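Local coordinates for replication initiation and membrane attachment protein (Geobacillus stearothermophilus 10, PDB 5WTN) that probably takes part in assembling the primosome that starts DNA replication, working as a tetramer that also forms a complex with a primosomal re-initiation protein, at residues G204-F212 / G241-K249; L37-Y46 / E80-L89. All blocks are in the same frame, centred on the assembly; numbering follows the deposited sequence.

Contact 1 of 2, residues G204-F212 / G241-K249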
ATOM      1  N   GLY A 204      14.916 -10.970  35.695  1.00 42.12           N
ATOM      2  CA  GLY A 204      14.663 -12.068  36.602  1.00 40.73           C
ATOM      3  C   GLY A 204      14.607 -13.433  35.936  1.00 40.97           C
ATOM      4  O   GLY A 204      14.602 -14.457  36.621  1.00 41.82           O
ATOM      5  N   VAL A 205      14.567 -13.474  34.608  1.00 38.16           N
ATOM      6  CA  VAL A 205      14.576 -14.766  33.919  1.00 39.27           C
ATOM      7  C   VAL A 205      15.905 -15.524  34.116  1.00 37.61           C
ATOM      8  O   VAL A 205      15.988 -16.731  33.858  1.00 31.73           O
ATOM      9  CB  VAL A 205      14.279 -14.640  32.390  1.00 37.04           C
ATOM     10  CG1 VAL A 205      12.945 -13.953  32.136  1.00 36.21           C
ATOM     11  CG2 VAL A 205      15.397 -13.905  31.675  1.00 34.50           C
ATOM     12  N   PHE A 206      16.939 -14.801  34.552  1.00 34.57           N
ATOM     13  CA  PHE A 206      18.280 -15.358  34.702  1.00 35.54           C
ATOM     14  C   PHE A 206      19.015 -14.741  35.889  1.00 35.96           C
ATOM     15  O   PHE A 206      18.994 -13.517  36.058  1.00 38.19           O
ATOM     16  CB  PHE A 206      19.091 -15.087  33.428  1.00 35.04           C
ATOM     17  CG  PHE A 206      20.503 -15.601  33.486  1.00 29.51           C
ATOM     18  CD1 PHE A 206      20.770 -16.949  33.284  1.00 27.70           C
ATOM     19  CD2 PHE A 206      21.559 -14.744  33.740  1.00 28.53           C
ATOM     20  CE1 PHE A 206      22.056 -17.429  33.332  1.00 28.60           C
ATOM     21  CE2 PHE A 206      22.858 -15.225  33.796  1.00 29.96           C
ATOM     22  CZ  PHE A 206      23.104 -16.568  33.595  1.00 31.12           C
ATOM     23  N   ASP A 207      19.734 -15.548  36.668  1.00 30.26           N
ATOM     24  CA  ASP A 207      20.338 -14.978  37.861  1.00 34.50           C
ATOM     25  C   ASP A 207      21.727 -14.452  37.549  1.00 33.24           C
ATOM     26  O   ASP A 207      22.701 -15.194  37.572  1.00 34.23           O
ATOM     27  CB  ASP A 207      20.446 -16.079  38.918  1.00 37.23           C
ATOM     28  CG  ASP A 207      20.983 -15.579  40.259  1.00 45.14           C
ATOM     29  OD1 ASP A 207      20.891 -16.354  41.240  1.00 50.91           O
ATOM     30  OD2 ASP A 207      21.492 -14.431  40.351  1.00 46.35           O
ATOM     31  N   PHE A 208      21.834 -13.142  37.397  1.00 32.48           N
ATOM     32  CA  PHE A 208      23.110 -12.549  37.053  1.00 35.12           C
ATOM     33  C   PHE A 208      24.019 -12.429  38.264  1.00 40.32           C
ATOM     34  O   PHE A 208      25.239 -12.477  38.134  1.00 42.28           O
ATOM     35  CB  PHE A 208      22.919 -11.177  36.432  1.00 32.36           C
ATOM     36  CG  PHE A 208      22.441 -11.210  35.014  1.00 35.48           C
ATOM     37  CD1 PHE A 208      23.348 -11.267  33.966  1.00 35.91           C
ATOM     38  CD2 PHE A 208      21.091 -11.151  34.722  1.00 35.01           C
ATOM     39  CE1 PHE A 208      22.913 -11.279  32.663  1.00 34.44           C
ATOM     40  CE2 PHE A 208      20.649 -11.154  33.418  1.00 36.24           C
ATOM     41  CZ  PHE A 208      21.556 -11.225  32.386  1.00 35.94           C
ATOM     42  N   GLU A 209      23.423 -12.243  39.437  1.00 42.93           N
ATOM     43  CA  GLU A 209      24.192 -12.107  40.665  1.00 47.22           C
ATOM     44  C   GLU A 209      25.117 -13.322  40.820  1.00 48.39           C
ATOM     45  O   GLU A 209      26.338 -13.177  40.967  1.00 48.63           O
ATOM     46  CB  GLU A 209      23.251 -11.981  41.863  1.00 53.27           C
ATOM     47  CG  GLU A 209      23.907 -11.475  43.154  1.00 60.02           C
ATOM     48  CD  GLU A 209      23.282 -12.083  44.407  1.00 68.84           C
ATOM     49  OE1 GLU A 209      22.123 -12.552  44.326  1.00 71.98           O
ATOM     50  OE2 GLU A 209      23.954 -12.104  45.465  1.00 69.57           O
ATOM     51  N   LEU A 210      24.532 -14.516  40.755  1.00 43.82           N
ATOM     52  CA  LEU A 210      25.300 -15.748  40.842  1.00 39.61           C
ATOM     53  C   LEU A 210      26.278 -15.861  39.674  1.00 45.44           C
ATOM     54  O   LEU A 210      27.461 -16.161  39.863  1.00 45.21           O
ATOM     55  CB  LEU A 210      24.360 -16.946  40.844  1.00 37.51           C
ATOM     56  CG  LEU A 210      25.066 -18.276  41.059  1.00 44.24           C
ATOM     57  CD1 LEU A 210      25.678 -18.294  42.448  1.00 45.16           C
ATOM     58  CD2 LEU A 210      24.119 -19.451  40.858  1.00 45.52           C
ATOM     59  N   PHE A 211      25.766 -15.607  38.472  1.00 45.06           N
ATOM     60  CA  PHE A 211      26.527 -15.715  37.231  1.00 39.60           C
ATOM     61  C   PHE A 211      27.821 -14.914  37.276  1.00 41.09           C
ATOM     62  O   PHE A 211      28.889 -15.436  36.969  1.00 42.08           O
ATOM     63  CB  PHE A 211      25.651 -15.252  36.067  1.00 36.95           C
ATOM     64  CG  PHE A 211      26.384 -15.109  34.772  1.00 39.62           C
ATOM     65  CD1 PHE A 211      26.919 -13.887  34.386  1.00 41.27           C
ATOM     66  CD2 PHE A 211      26.533 -16.195  33.921  1.00 39.37           C
ATOM     67  CE1 PHE A 211      27.604 -13.759  33.176  1.00 41.08           C
ATOM     68  CE2 PHE A 211      27.219 -16.067  32.716  1.00 36.33           C
ATOM     69  CZ  PHE A 211      27.753 -14.851  32.348  1.00 34.37           C
ATOM     70  N   PHE A 212      27.716 -13.647  37.660  1.00 45.49           N
ATOM     71  CA  PHE A 212      28.872 -12.758  37.712  1.00 43.64           C
ATOM     72  C   PHE A 212      29.818 -13.123  38.838  1.00 44.64           C
ATOM     73  O   PHE A 212      31.000 -12.783  38.793  1.00 49.10           O
ATOM     74  CB  PHE A 212      28.436 -11.307  37.872  1.00 41.87           C
ATOM     75  CG  PHE A 212      27.897 -10.699  36.614  1.00 47.89           C
ATOM     76  CD1 PHE A 212      28.674 -10.663  35.465  1.00 50.41           C
ATOM     77  CD2 PHE A 212      26.617 -10.153  36.577  1.00 45.31           C
ATOM     78  CE1 PHE A 212      28.180 -10.100  34.292  1.00 49.44           C
ATOM     79  CE2 PHE A 212      26.116  -9.585  35.417  1.00 43.53           C
ATOM     80  CZ  PHE A 212      26.897  -9.560  34.274  1.00 49.99           C
ATOM     81  N   GLY A 241      16.393 -22.527  28.979  1.00 28.65           N
ATOM     82  CA  GLY A 241      16.377 -22.955  30.366  1.00 27.36           C
ATOM     83  C   GLY A 241      17.755 -23.205  30.966  1.00 35.70           C
ATOM     84  O   GLY A 241      17.911 -23.983  31.917  1.00 42.25           O
ATOM     85  N   ILE A 242      18.761 -22.532  30.427  1.00 31.58           N
ATOM     86  CA  ILE A 242      20.137 -22.709  30.886  1.00 33.00           C
ATOM     87  C   ILE A 242      20.372 -22.056  32.254  1.00 32.40           C
ATOM     88  O   ILE A 242      20.187 -20.853  32.417  1.00 33.63           O
ATOM     89  CB  ILE A 242      21.142 -22.099  29.865  1.00 32.95           C
ATOM     90  CG1 ILE A 242      20.918 -22.680  28.470  1.00 30.55           C
ATOM     91  CG2 ILE A 242      22.579 -22.321  30.299  1.00 30.93           C
ATOM     92  CD1 ILE A 242      21.813 -22.090  27.447  1.00 27.95           C
ATOM     93  N   PRO A 243      20.800 -22.852  33.245  1.00 33.73           N
ATOM     94  CA  PRO A 243      21.194 -22.353  34.576  1.00 32.48           C
ATOM     95  C   PRO A 243      22.483 -21.516  34.527  1.00 36.76           C
ATOM     96  O   PRO A 243      23.200 -21.571  33.527  1.00 36.17           O
ATOM     97  CB  PRO A 243      21.408 -23.635  35.380  1.00 28.05           C
ATOM     98  CG  PRO A 243      21.675 -24.684  34.360  1.00 34.72           C
ATOM     99  CD  PRO A 243      20.862 -24.320  33.161  1.00 34.31           C
ATOM    100  N   PRO A 244      22.762 -20.725  35.583  1.00 37.46           N
ATOM    101  CA  PRO A 244      23.923 -19.820  35.573  1.00 35.68           C
ATOM    102  C   PRO A 244      25.286 -20.503  35.533  1.00 34.39           C
ATOM    103  O   PRO A 244      26.166 -19.991  34.849  1.00 37.22           O
ATOM    104  CB  PRO A 244      23.768 -19.040  36.887  1.00 38.66           C
ATOM    105  CG  PRO A 244      22.319 -19.136  37.210  1.00 34.17           C
ATOM    106  CD  PRO A 244      21.922 -20.512  36.771  1.00 31.47           C
ATOM    107  N   LEU A 245      25.470 -21.602  36.264  1.00 38.18           N
ATOM    108  CA  LEU A 245      26.744 -22.324  36.232  1.00 40.95           C
ATOM    109  C   LEU A 245      27.018 -22.825  34.828  1.00 39.39           C
ATOM    110  O   LEU A 245      28.142 -22.749  34.345  1.00 41.04           O
ATOM    111  CB  LEU A 245      26.750 -23.501  37.206  1.00 46.18           C
ATOM    112  CG  LEU A 245      27.407 -23.234  38.561  1.00 52.25           C
ATOM    113  CD1 LEU A 245      27.507 -24.519  39.382  1.00 55.89           C
ATOM    114  CD2 LEU A 245      28.781 -22.590  38.361  1.00 48.86           C
ATOM    115  N   GLU A 246      25.980 -23.332  34.171  1.00 37.65           N
ATOM    116  CA  GLU A 246      26.117 -23.769  32.791  1.00 35.20           C
ATOM    117  C   GLU A 246      26.388 -22.610  31.810  1.00 35.33           C
ATOM    118  O   GLU A 246      27.192 -22.762  30.884  1.00 36.53           O
ATOM    119  CB  GLU A 246      24.916 -24.631  32.365  1.00 34.39           C
ATOM    120  CG  GLU A 246      24.823 -25.991  33.075  1.00 36.42           C
ATOM    121  CD  GLU A 246      25.953 -26.967  32.708  1.00 46.01           C
ATOM    122  OE1 GLU A 246      25.964 -27.491  31.565  1.00 46.40           O
ATOM    123  OE2 GLU A 246      26.830 -27.232  33.566  1.00 44.75           O
ATOM    124  N   MET A 247      25.939 -21.380  32.029  1.00 33.47           N
ATOM    125  CA  MET A 247      26.292 -20.325  31.101  1.00 32.19           C
ATOM    126  C   MET A 247      27.541 -19.781  31.414  1.00 31.42           C
ATOM    127  O   MET A 247      28.126 -19.148  30.675  1.00 29.41           O
ATOM    128  CB  MET A 247      25.356 -19.195  31.095  1.00 28.80           C
ATOM    129  CG  MET A 247      25.545 -18.368  29.883  1.00 22.52           C
ATOM    130  SD  MET A 247      24.137 -18.577  28.968  1.00  5.80           S
ATOM    131  CE  MET A 247      24.479 -17.926  27.539  1.00 24.12           C
ATOM    132  N   GLN A 248      27.956 -20.039  32.565  1.00 31.33           N
ATOM    133  CA  GLN A 248      29.331 -19.709  32.867  1.00 34.19           C
ATOM    134  C   GLN A 248      30.252 -20.514  31.956  1.00 30.91           C
ATOM    135  O   GLN A 248      31.139 -19.941  31.325  1.00 30.46           O
ATOM    136  CB  GLN A 248      29.649 -19.969  34.335  1.00 36.10           C
ATOM    137  CG  GLN A 248      31.025 -19.493  34.763  1.00 37.43           C
ATOM    138  CD  GLN A 248      31.315 -19.799  36.221  1.00 50.42           C
ATOM    139  OE1 GLN A 248      30.410 -19.777  37.063  1.00 55.69           O
ATOM    140  NE2 GLN A 248      32.580 -20.098  36.529  1.00 54.04           N
ATOM    141  N   LYS A 249      30.021 -21.824  31.863  1.00 29.51           N
ATOM    142  CA  LYS A 249      30.823 -22.667  30.981  1.00 31.15           C
ATOM    143  C   LYS A 249      30.770 -22.161  29.543  1.00 30.37           C
ATOM    144  O   LYS A 249      31.809 -21.865  28.954  1.00 27.59           O
ATOM    145  CB  LYS A 249      30.407 -24.142  31.046  1.00 32.98           C
ATOM    146  CG  LYS A 249      31.195 -24.980  32.053  1.00 41.50           C
ATOM    147  CD  LYS A 249      31.128 -26.485  31.717  1.00 43.39           C
ATOM    148  CE  LYS A 249      29.692 -26.932  31.415  1.00 47.07           C
ATOM    149  NZ  LYS A 249      29.499 -28.412  31.194  1.00 48.90           N
TER

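Contact 2 of 2, residues L37-Y46 / E80-L89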
ATOM      1  N   LEU A  37      13.755  18.974  -4.005  1.00 13.64           N
ATOM      2  CA  LEU A  37      15.191  19.031  -4.125  1.00 10.83           C
ATOM      3  C   LEU A  37      15.707  18.489  -5.468  1.00 14.10           C
ATOM      4  O   LEU A  37      16.539  19.132  -6.106  1.00 18.08           O
ATOM      5  CB  LEU A  37      15.856  18.334  -2.936  1.00 12.61           C
ATOM      6  CG  LEU A  37      15.573  18.944  -1.546  1.00 13.29           C
ATOM      7  CD1 LEU A  37      16.544  18.406  -0.496  1.00 11.77           C
ATOM      8  CD2 LEU A  37      15.607  20.457  -1.572  1.00 10.03           C
ATOM      9  N   ILE A  38      15.245  17.311  -5.893  1.00 12.90           N
ATOM     10  CA  ILE A  38      15.826  16.658  -7.071  1.00 11.11           C
ATOM     11  C   ILE A  38      15.093  16.905  -8.397  1.00 13.86           C
ATOM     12  O   ILE A  38      15.636  16.632  -9.500  1.00 13.33           O
ATOM     13  CB  ILE A  38      15.951  15.144  -6.850  1.00 11.30           C
ATOM     14  CG1 ILE A  38      14.572  14.488  -6.791  1.00 10.65           C
ATOM     15  CG2 ILE A  38      16.730  14.856  -5.569  1.00 11.55           C
ATOM     16  CD1 ILE A  38      14.639  12.967  -6.711  1.00  9.24           C
ATOM     17  N   GLY A  39      13.876  17.431  -8.283  1.00 11.83           N
ATOM     18  CA  GLY A  39      13.054  17.755  -9.428  1.00  9.31           C
ATOM     19  C   GLY A  39      12.161  16.612  -9.859  1.00 11.24           C
ATOM     20  O   GLY A  39      12.402  15.454  -9.513  1.00 10.28           O
ATOM     21  N   CYS A  40      11.140  16.947 -10.650  1.00 14.36           N
ATOM     22  CA  CYS A  40      10.131  15.995 -11.108  1.00 12.07           C
ATOM     23  C   CYS A  40      10.638  14.852 -11.987  1.00 12.19           C
ATOM     24  O   CYS A  40      10.120  13.731 -11.899  1.00 12.06           O
ATOM     25  CB  CYS A  40       8.993  16.741 -11.806  1.00 14.11           C
ATOM     26  SG  CYS A  40       9.379  17.561 -13.397  1.00 24.44           S
ATOM     27  N   ARG A  41      11.625  15.112 -12.841  1.00 14.07           N
ATOM     28  CA  ARG A  41      12.039  14.059 -13.770  1.00 14.53           C
ATOM     29  C   ARG A  41      12.724  12.956 -13.012  1.00 11.46           C
ATOM     30  O   ARG A  41      12.471  11.797 -13.272  1.00 11.95           O
ATOM     31  CB  ARG A  41      12.944  14.569 -14.894  1.00 18.28           C
ATOM     32  CG  ARG A  41      12.402  15.768 -15.648  1.00 19.99           C
ATOM     33  CD  ARG A  41      13.361  16.179 -16.749  1.00 28.28           C
ATOM     34  NE  ARG A  41      13.761  17.580 -16.661  1.00 35.29           N
ATOM     35  CZ  ARG A  41      14.930  18.000 -16.185  1.00 39.63           C
ATOM     36  NH1 ARG A  41      15.828  17.122 -15.754  1.00 33.58           N
ATOM     37  NH2 ARG A  41      15.206  19.300 -16.142  1.00 47.38           N
ATOM     38  N   ALA A  42      13.576  13.316 -12.060  1.00 12.94           N
ATOM     39  CA  ALA A  42      14.246  12.317 -11.238  1.00 10.60           C
ATOM     40  C   ALA A  42      13.229  11.457 -10.487  1.00 10.20           C
ATOM     41  O   ALA A  42      13.432  10.251 -10.321  1.00  9.97           O
ATOM     42  CB  ALA A  42      15.170  12.980 -10.282  1.00 10.71           C
ATOM     43  N   LEU A  43      12.132  12.071 -10.048  1.00  9.95           N
ATOM     44  CA  LEU A  43      11.086  11.324  -9.366  1.00  9.10           C
ATOM     45  C   LEU A  43      10.532  10.219 -10.263  1.00  9.34           C
ATOM     46  O   LEU A  43      10.348   9.068  -9.812  1.00  7.87           O
ATOM     47  CB  LEU A  43       9.960  12.241  -8.880  1.00 10.39           C
ATOM     48  CG  LEU A  43       8.819  11.533  -8.119  1.00 11.55           C
ATOM     49  CD1 LEU A  43       9.226  11.188  -6.698  1.00 10.84           C
ATOM     50  CD2 LEU A  43       7.537  12.331  -8.109  1.00 13.14           C
ATOM     51  N   ALA A  44      10.280  10.549 -11.529  1.00  8.39           N
ATOM     52  CA  ALA A  44       9.721   9.544 -12.428  1.00  7.29           C
ATOM     53  C   ALA A  44      10.703   8.401 -12.670  1.00  7.86           C
ATOM     54  O   ALA A  44      10.294   7.240 -12.703  1.00  8.38           O
ATOM     55  CB  ALA A  44       9.280  10.141 -13.707  1.00  8.53           C
ATOM     56  N   LEU A  45      11.985   8.709 -12.841  1.00  5.74           N
ATOM     57  CA  LEU A  45      12.952   7.650 -13.020  1.00  6.41           C
ATOM     58  C   LEU A  45      12.953   6.699 -11.819  1.00  8.86           C
ATOM     59  O   LEU A  45      13.150   5.487 -11.966  1.00  8.49           O
ATOM     60  CB  LEU A  45      14.345   8.232 -13.228  1.00  7.32           C
ATOM     61  CG  LEU A  45      15.521   7.257 -13.328  1.00  5.73           C
ATOM     62  CD1 LEU A  45      15.336   6.245 -14.434  1.00  6.11           C
ATOM     63  CD2 LEU A  45      16.787   8.016 -13.545  1.00  7.78           C
ATOM     64  N   TYR A  46      12.752   7.251 -10.626  1.00  8.70           N
ATOM     65  CA  TYR A  46      12.794   6.445  -9.426  1.00  8.15           C
ATOM     66  C   TYR A  46      11.551   5.555  -9.404  1.00  8.55           C
ATOM     67  O   TYR A  46      11.617   4.372  -9.058  1.00  7.41           O
ATOM     68  CB  TYR A  46      12.864   7.344  -8.191  1.00  7.98           C
ATOM     69  CG  TYR A  46      13.009   6.589  -6.891  1.00  8.10           C
ATOM     70  CD1 TYR A  46      14.257   6.232  -6.416  1.00  7.77           C
ATOM     71  CD2 TYR A  46      11.898   6.229  -6.139  1.00  8.61           C
ATOM     72  CE1 TYR A  46      14.408   5.534  -5.228  1.00  9.75           C
ATOM     73  CE2 TYR A  46      12.036   5.517  -4.937  1.00 10.38           C
ATOM     74  CZ  TYR A  46      13.296   5.181  -4.482  1.00 11.76           C
ATOM     75  OH  TYR A  46      13.471   4.485  -3.299  1.00 11.54           O
ATOM     76  N   GLU A  80      19.459  12.386 -14.542  1.00 19.19           N
ATOM     77  CA  GLU A  80      18.617  12.148 -13.393  1.00 17.13           C
ATOM     78  C   GLU A  80      19.115  10.949 -12.558  1.00 16.08           C
ATOM     79  O   GLU A  80      19.128  11.004 -11.319  1.00 14.37           O
ATOM     80  CB  GLU A  80      17.169  11.999 -13.855  1.00 16.68           C
ATOM     81  CG  GLU A  80      16.677  13.218 -14.650  1.00 19.86           C
ATOM     82  CD  GLU A  80      16.908  14.526 -13.896  1.00 24.74           C
ATOM     83  OE1 GLU A  80      17.465  15.501 -14.455  1.00 32.47           O
ATOM     84  OE2 GLU A  80      16.522  14.594 -12.715  1.00 28.24           O
ATOM     85  N   ARG A  81      19.578   9.901 -13.228  1.00 12.14           N
ATOM     86  CA  ARG A  81      20.168   8.784 -12.521  1.00 12.23           C
ATOM     87  C   ARG A  81      21.214   9.236 -11.495  1.00 12.67           C
ATOM     88  O   ARG A  81      21.340   8.667 -10.418  1.00 12.52           O
ATOM     89  CB  ARG A  81      20.840   7.825 -13.499  1.00 10.52           C
ATOM     90  CG  ARG A  81      21.082   6.477 -12.861  1.00 13.39           C
ATOM     91  CD  ARG A  81      22.087   5.630 -13.573  1.00 13.90           C
ATOM     92  NE  ARG A  81      23.439   5.901 -13.117  1.00 14.29           N
ATOM     93  CZ  ARG A  81      24.515   5.574 -13.817  1.00 17.87           C
ATOM     94  NH1 ARG A  81      24.361   4.974 -14.991  1.00 18.23           N
ATOM     95  NH2 ARG A  81      25.734   5.854 -13.355  1.00 19.19           N
ATOM     96  N   LEU A  82      21.957  10.269 -11.839  1.00 12.10           N
ATOM     97  CA  LEU A  82      23.042  10.731 -11.006  1.00 13.20           C
ATOM     98  C   LEU A  82      22.522  11.555  -9.818  1.00 11.92           C
ATOM     99  O   LEU A  82      23.103  11.542  -8.741  1.00  8.54           O
ATOM    100  CB  LEU A  82      24.033  11.539 -11.860  1.00 15.01           C
ATOM    101  CG  LEU A  82      25.334  10.900 -12.335  1.00 14.49           C
ATOM    102  CD1 LEU A  82      25.092   9.561 -12.995  1.00 14.59           C
ATOM    103  CD2 LEU A  82      26.002  11.861 -13.289  1.00 13.99           C
ATOM    104  N   LYS A  83      21.424  12.268 -10.024  1.00 13.15           N
ATOM    105  CA  LYS A  83      20.785  12.962  -8.925  1.00 13.44           C
ATOM    106  C   LYS A  83      20.295  11.961  -7.901  1.00 11.16           C
ATOM    107  O   LYS A  83      20.473  12.158  -6.715  1.00 10.50           O
ATOM    108  CB  LYS A  83      19.634  13.814  -9.417  1.00 12.37           C
ATOM    109  CG  LYS A  83      20.102  14.936 -10.276  1.00 13.17           C
ATOM    110  CD  LYS A  83      18.978  15.888 -10.546  1.00 15.99           C
ATOM    111  CE  LYS A  83      19.371  16.903 -11.584  1.00 20.61           C
ATOM    112  NZ  LYS A  83      18.270  17.883 -11.702  1.00 23.89           N
ATOM    113  N   LEU A  84      19.698  10.875  -8.370  1.00 11.96           N
ATOM    114  CA  LEU A  84      19.258   9.826  -7.468  1.00  9.79           C
ATOM    115  C   LEU A  84      20.435   9.236  -6.722  1.00  9.40           C
ATOM    116  O   LEU A  84      20.309   8.928  -5.550  1.00 10.26           O
ATOM    117  CB  LEU A  84      18.462   8.737  -8.194  1.00  8.06           C
ATOM    118  CG  LEU A  84      17.123   9.173  -8.771  1.00  6.38           C
ATOM    119  CD1 LEU A  84      16.333   7.983  -9.187  1.00  7.28           C
ATOM    120  CD2 LEU A  84      16.333   9.986  -7.788  1.00  7.05           C
ATOM    121  N   GLU A  85      21.581   9.112  -7.382  1.00  9.97           N
ATOM    122  CA  GLU A  85      22.772   8.557  -6.741  1.00 10.24           C
ATOM    123  C   GLU A  85      23.298   9.433  -5.599  1.00 12.37           C
ATOM    124  O   GLU A  85      23.485   8.961  -4.478  1.00 16.16           O
ATOM    125  CB  GLU A  85      23.876   8.328  -7.775  1.00 10.15           C
ATOM    126  CG  GLU A  85      23.651   7.117  -8.666  1.00 11.94           C
ATOM    127  CD  GLU A  85      24.828   6.839  -9.580  1.00 15.46           C
ATOM    128  OE1 GLU A  85      25.963   7.212  -9.219  1.00 20.98           O
ATOM    129  OE2 GLU A  85      24.617   6.248 -10.660  1.00 14.50           O
ATOM    130  N   GLY A  86      23.538  10.706  -5.898  1.00 12.01           N
ATOM    131  CA  GLY A  86      24.109  11.632  -4.954  1.00 13.74           C
ATOM    132  C   GLY A  86      23.227  11.828  -3.757  1.00 15.23           C
ATOM    133  O   GLY A  86      23.727  11.959  -2.640  1.00 20.21           O
ATOM    134  N   ILE A  87      21.915  11.803  -3.963  1.00 12.12           N
ATOM    135  CA  ILE A  87      21.005  12.046  -2.853  1.00 12.66           C
ATOM    136  C   ILE A  87      20.694  10.786  -2.021  1.00 12.51           C
ATOM    137  O   ILE A  87      19.929  10.845  -1.066  1.00 12.18           O
ATOM    138  CB  ILE A  87      19.720  12.797  -3.280  1.00 10.92           C
ATOM    139  CG1 ILE A  87      19.218  13.659  -2.112  1.00 12.93           C
ATOM    140  CG2 ILE A  87      18.636  11.834  -3.722  1.00  8.91           C
ATOM    141  CD1 ILE A  87      18.603  14.920  -2.516  1.00 11.52           C
ATOM    142  N   GLY A  88      21.293   9.663  -2.388  1.00  9.90           N
ATOM    143  CA  GLY A  88      21.196   8.470  -1.588  1.00 10.31           C
ATOM    144  C   GLY A  88      20.173   7.462  -2.061  1.00 10.27           C
ATOM    145  O   GLY A  88      20.187   6.309  -1.620  1.00 11.81           O
ATOM    146  N   LEU A  89      19.293   7.899  -2.960  1.00 10.42           N
ATOM    147  CA  LEU A  89      18.201   7.078  -3.502  1.00  8.05           C
ATOM    148  C   LEU A  89      18.598   5.866  -4.382  1.00  8.21           C
ATOM    149  O   LEU A  89      17.794   4.961  -4.588  1.00  7.05           O
ATOM    150  CB  LEU A  89      17.191   7.967  -4.209  1.00  5.88           C
ATOM    151  CG  LEU A  89      16.358   8.818  -3.225  1.00 10.23           C
ATOM    152  CD1 LEU A  89      15.423   9.786  -3.934  1.00  7.71           C
ATOM    153  CD2 LEU A  89      15.560   7.939  -2.237  1.00  7.91           C
TER
HETATM  154  O   HOH W   1      18.224  19.492  -8.970  1.00 25.15           O

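Contact 1 of 2, residues G204-F212 / G241-K249
In the C-terminal helical domain of this primosomal protein, two helices start side by side, and the junction is built from Phe206 and Phe211 packed around Pro244, the first residue of helix 244-254. The axes of the short segments 208-212 and 244-249 pass 9.0 Å apart at 43°, so the two helices run in broadly similar directions. Pro244 suits this place because the first turn of a helix needs no N-H from it, while its ring offers a compact apolar surface. With CG anti to the backbone N (chi1 179°), Phe206 carries its ring across to the backbone of Pro244, where Phe206 CE1 lies 3.8 Å from Pro244 CA. Leu210 lies across the proline, CD2 reaching Pro244 CB at 4.0 Å. Phe211 comes edge first: its CE2 stands 3.8 Å from Met247 O and its CD2 3.9 Å from Pro244 O, an approach that probably gives the ring rim at most a weak attraction to these oxygens. Met247 adds its stem, with CB 4.0 Å from Phe211 CE2, and the bend at chi2 then takes SD off from that ring. Beside this apolar patch, Asp207 is the N-cap of helix 208-217. Its OD2 accepts from Leu210 N at 3.1 Å in a nearly straight bond, met from above the carboxylate plane, and a short acidic side chain is well suited to take up an N-H at a helix start; its CB also rests 4.0 Å from Pro244 CG. Helix 227-240 packs against both phenylalanines through Ile233, with Ala237 also on Phe206, and helix 263-278 packs against 241-249, Leu266 touching Met247 and Trp273 lying against Ile242 and Pro243.

Contact 2 of 2, residues L37-Y46 / E80-L89
Glu80 sets CG anti to its carbonyl carbon (chi1 -57°), and the chain then bends at chi2, which brings its carboxylate up to Arg41 on helix 40-55. There OE1 forms a salt bridge with Arg41 NH1 at 2.6 Å, lying at the guanidinium edge although the two flat groups stand 85° apart. Lys83 adds a long second ion pair, its NZ 3.7 Å from Glu80 OE1. An alanine in place of Glu80 would probably leave Arg41 and Lys83 without the negative charge they share, and the guanidinium freer to turn. These helices belong to what is probably the winged-helix domain of the DnaB/DnaD family, helix 74-86 leading into the hairpin of strands 90-95 and 104-109. Segments 40-46 and 80-86 cross at 83°, with Leu84 as a knob in the hole formed by Ile38, Ala42, Leu45 and Tyr46. Its branched end serves two sides: CD2 meets Ile38 CD1 at 3.6 Å, and CD1 meets Tyr46 CB at 3.7 Å. The small side chain of Ala42 lets its CA come within 4.9 Å of Glu80 CA. Ile38 CG2 also packs on Ile87 CD1, 3.6 Å away, while the Tyr46 ring edge faces Leu89 O and its OH is hydrogen-bonded to Arg110 O.

How the contacts relate
Contact 2 comes first along the chain and closes before contact 1 opens, so the two are in series and share no helix or sheet. Their centres lie 53 Å apart, with nearest atoms about 38 Å apart, on opposite sides of the chain's centre. Contact 2 joins helices 24-38 and 40-55 to helix 74-86 in the N-terminal domain, beside the four-stranded mixed sheet; contact 1 joins helices 208-217 and 244-254 in the C-terminal helical domain. Two other subunits of the tetramer reach contact 2, whereas none touches contact 1. The chain thus has two separately packed domains, the N-terminal contact lying near subunit interfaces.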